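Local coordinates for protein putative protease I (Bacteroides thetaiotaomicron VPI-5482, PDB 3CNE) that binds flavins such as lumichrome, riboflavin, FMN and FAD as a homodimer and may serve as a flavin store, apparently without proteolytic activity, at residues A[3-8]-A[67-72]. Numbering follows the deposited sequence.
Sequences KKVAVL and FDALVF
The Phe67 ring lies beside residues 4-6 with the methyl of Ala6 over one face, CB standing 3.9 Å from the ring centroid in a CH-pi contact displaced toward the rim. At the edge of the ring, in its plane, lie Lys4 O and Val5 N, and Phe67 CD1 comes within 3.4 Å of Ala6 N. CG of Phe67 stands anti to the carbonyl carbon (chi1 -68°), which brings the ring edge-on beside the backbone of Lys4 and Val5, with one face against the methyl of Ala6. The Phe72 ring turns an edge to Leu8 CD1, which also sits 3.9 Å from Leu70 CD1 and meets Leu70 CD2. These side chains rise from two adjacent parallel strands at the centre of the main sheet of the DJ-1/PfpI fold, an alpha/beta sandwich: Ala6, Leu8, Leu70 and Phe72 face helix 88-102, Val5, Val7, Ala69 and Val71 the layer of helix 15-27. On this second face Val5 CG1 touches Val71 CG2 at 3.7 Å. Ala6 is gripped twice, its N by Ala69 O and its O by Val71 N, and Leu8 N binds Val71 O at 2.8 Å. At the start of the pair, Asp68 N donates to Lys4 O, and the Asp68 carboxylate returns to the same residue, OD2 taking Lys4 N at 2.8 Å through its anti lone pair. With an alanine at this position, Lys4 N would probably be left without this acceptor. Phe72, near the end of its strand, has its side chain about 4 Å from that of Cys74, which with Cys111 binds the structural zinc ion.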
ATOM      1  N   LYS A   3     -22.715   3.068  -4.704  1.00 38.23           N
ATOM      2  CA  LYS A   3     -22.356   2.153  -3.622  1.00 37.05           C
ATOM      3  C   LYS A   3     -21.340   2.785  -2.668  1.00 35.54           C
ATOM      4  O   LYS A   3     -20.504   3.593  -3.072  1.00 35.60           O
ATOM      5  CB  LYS A   3     -21.812   0.841  -4.192  1.00 37.23           C
ATOM      6  CG  LYS A   3     -22.667   0.220  -5.305  1.00 39.31           C
ATOM      7  CD  LYS A   3     -24.018  -0.250  -4.800  1.00 42.97           C
ATOM      8  CE  LYS A   3     -24.644  -1.219  -5.798  1.00 45.37           C
ATOM      9  NZ  LYS A   3     -23.769  -2.418  -5.988  1.00 46.02           N
ATOM     10  N   LYS A   4     -21.437   2.438  -1.393  1.00 33.50           N
ATOM     11  CA  LYS A   4     -20.513   2.979  -0.404  1.00 31.68           C
ATOM     12  C   LYS A   4     -19.847   1.834   0.375  1.00 29.43           C
ATOM     13  O   LYS A   4     -20.510   0.879   0.734  1.00 28.45           O
ATOM     14  CB  LYS A   4     -21.241   3.941   0.524  1.00 32.30           C
ATOM     15  CG  LYS A   4     -22.006   5.019  -0.235  1.00 36.50           C
ATOM     16  CD  LYS A   4     -22.393   6.189   0.651  1.00 42.49           C
ATOM     17  CE  LYS A   4     -23.307   7.165  -0.103  1.00 45.64           C
ATOM     18  NZ  LYS A   4     -23.573   8.392   0.720  1.00 48.05           N
ATOM     19  N   VAL A   5     -18.536   1.944   0.597  1.00 27.30           N
ATOM     20  CA  VAL A   5     -17.746   0.890   1.247  1.00 25.55           C
ATOM     21  C   VAL A   5     -17.264   1.395   2.594  1.00 25.08           C
ATOM     22  O   VAL A   5     -16.686   2.485   2.685  1.00 24.99           O
ATOM     23  CB  VAL A   5     -16.477   0.496   0.396  1.00 25.52           C
ATOM     24  CG1 VAL A   5     -15.761  -0.680   1.005  1.00 24.49           C
ATOM     25  CG2 VAL A   5     -16.856   0.191  -1.053  1.00 23.65           C
ATOM     26  N   ALA A   6     -17.502   0.624   3.646  1.00 24.33           N
ATOM     27  CA  ALA A   6     -16.837   0.899   4.904  1.00 22.82           C
ATOM     28  C   ALA A   6     -15.581   0.053   4.944  1.00 22.93           C
ATOM     29  O   ALA A   6     -15.635  -1.183   4.889  1.00 21.87           O
ATOM     30  CB  ALA A   6     -17.752   0.594   6.101  1.00 23.12           C
ATOM     31  N   VAL A   7     -14.435   0.733   5.019  1.00 22.30           N
ATOM     32  CA  VAL A   7     -13.154   0.078   5.137  1.00 22.19           C
ATOM     33  C   VAL A   7     -12.696   0.062   6.604  1.00 22.60           C
ATOM     34  O   VAL A   7     -12.602   1.110   7.246  1.00 22.98           O
ATOM     35  CB  VAL A   7     -12.102   0.782   4.254  1.00 22.26           C
ATOM     36  CG1 VAL A   7     -10.767   0.054   4.321  1.00 21.82           C
ATOM     37  CG2 VAL A   7     -12.607   0.834   2.794  1.00 22.24           C
ATOM     38  N   LEU A   8     -12.375  -1.130   7.111  1.00 21.88           N
ATOM     39  CA  LEU A   8     -11.881  -1.258   8.481  1.00 21.47           C
ATOM     40  C   LEU A   8     -10.394  -1.495   8.476  1.00 21.86           C
ATOM     41  O   LEU A   8      -9.922  -2.486   7.892  1.00 22.21           O
ATOM     42  CB  LEU A   8     -12.586  -2.402   9.201  1.00 22.60           C
ATOM     43  CG  LEU A   8     -14.115  -2.480   9.148  1.00 21.50           C
ATOM     44  CD1 LEU A   8     -14.587  -3.685   9.970  1.00 25.71           C
ATOM     45  CD2 LEU A   8     -14.772  -1.209   9.663  1.00 22.76           C
ATOM     46  N   PHE A  67     -24.009   1.714   4.419  1.00 33.64           N
ATOM     47  CA  PHE A  67     -22.961   1.230   3.536  1.00 30.94           C
ATOM     48  C   PHE A  67     -23.451  -0.005   2.793  1.00 29.94           C
ATOM     49  O   PHE A  67     -24.417  -0.638   3.213  1.00 29.59           O
ATOM     50  CB  PHE A  67     -21.699   0.943   4.338  1.00 30.46           C
ATOM     51  CG  PHE A  67     -21.043   2.180   4.896  1.00 29.18           C
ATOM     52  CD1 PHE A  67     -20.067   2.852   4.175  1.00 28.06           C
ATOM     53  CD2 PHE A  67     -21.407   2.673   6.150  1.00 27.65           C
ATOM     54  CE1 PHE A  67     -19.450   4.001   4.698  1.00 28.82           C
ATOM     55  CE2 PHE A  67     -20.795   3.819   6.675  1.00 28.99           C
ATOM     56  CZ  PHE A  67     -19.816   4.479   5.949  1.00 27.60           C
ATOM     57  N   ASP A  68     -22.814  -0.313   1.666  1.00 28.50           N
ATOM     58  CA  ASP A  68     -23.197  -1.469   0.849  1.00 27.18           C
ATOM     59  C   ASP A  68     -22.225  -2.643   1.029  1.00 25.64           C
ATOM     60  O   ASP A  68     -22.514  -3.775   0.660  1.00 23.31           O
ATOM     61  CB  ASP A  68     -23.227  -1.038  -0.609  1.00 28.11           C
ATOM     62  CG  ASP A  68     -24.251   0.052  -0.858  1.00 29.81           C
ATOM     63  OD1 ASP A  68     -25.445  -0.275  -0.924  1.00 34.06           O
ATOM     64  OD2 ASP A  68     -23.878   1.232  -0.942  1.00 32.36           O
ATOM     65  N   ALA A  69     -21.044  -2.328   1.568  1.00 24.41           N
ATOM     66  CA  ALA A  69     -19.916  -3.249   1.578  1.00 23.66           C
ATOM     67  C   ALA A  69     -19.038  -2.942   2.772  1.00 23.09           C
ATOM     68  O   ALA A  69     -18.966  -1.801   3.208  1.00 22.39           O
ATOM     69  CB  ALA A  69     -19.091  -3.135   0.287  1.00 23.28           C
ATOM     70  N   LEU A  70     -18.396  -3.988   3.287  1.00 23.19           N
ATOM     71  CA  LEU A  70     -17.362  -3.872   4.298  1.00 23.21           C
ATOM     72  C   LEU A  70     -16.088  -4.486   3.740  1.00 22.92           C
ATOM     73  O   LEU A  70     -16.118  -5.590   3.177  1.00 21.95           O
ATOM     74  CB  LEU A  70     -17.786  -4.591   5.566  1.00 23.35           C
ATOM     75  CG  LEU A  70     -16.931  -4.520   6.842  1.00 24.64           C
ATOM     76  CD1 LEU A  70     -17.783  -4.825   8.056  1.00 24.65           C
ATOM     77  CD2 LEU A  70     -15.814  -5.563   6.781  1.00 28.05           C
ATOM     78  N   VAL A  71     -14.978  -3.758   3.882  1.00 22.24           N
ATOM     79  CA  VAL A  71     -13.640  -4.308   3.650  1.00 22.20           C
ATOM     80  C   VAL A  71     -12.934  -4.494   4.999  1.00 22.10           C
ATOM     81  O   VAL A  71     -12.893  -3.572   5.813  1.00 22.75           O
ATOM     82  CB  VAL A  71     -12.752  -3.398   2.749  1.00 21.37           C
ATOM     83  CG1 VAL A  71     -11.341  -3.867   2.742  1.00 22.73           C
ATOM     84  CG2 VAL A  71     -13.294  -3.367   1.299  1.00 21.58           C
ATOM     85  N   PHE A  72     -12.421  -5.695   5.250  1.00 22.00           N
ATOM     86  CA  PHE A  72     -11.586  -5.906   6.430  1.00 22.35           C
ATOM     87  C   PHE A  72     -10.134  -5.962   5.983  1.00 22.27           C
ATOM     88  O   PHE A  72      -9.701  -6.917   5.318  1.00 21.30           O
ATOM     89  CB  PHE A  72     -11.922  -7.185   7.201  1.00 23.75           C
ATOM     90  CG  PHE A  72     -11.074  -7.339   8.444  1.00 24.20           C
ATOM     91  CD1 PHE A  72     -11.407  -6.652   9.616  1.00 26.29           C
ATOM     92  CD2 PHE A  72      -9.906  -8.090   8.420  1.00 25.53           C
ATOM     93  CE1 PHE A  72     -10.584  -6.741  10.787  1.00 25.50           C
ATOM     94  CE2 PHE A  72      -9.108  -8.210   9.569  1.00 25.62           C
ATOM     95  CZ  PHE A  72      -9.451  -7.523  10.748  1.00 26.00           C
TER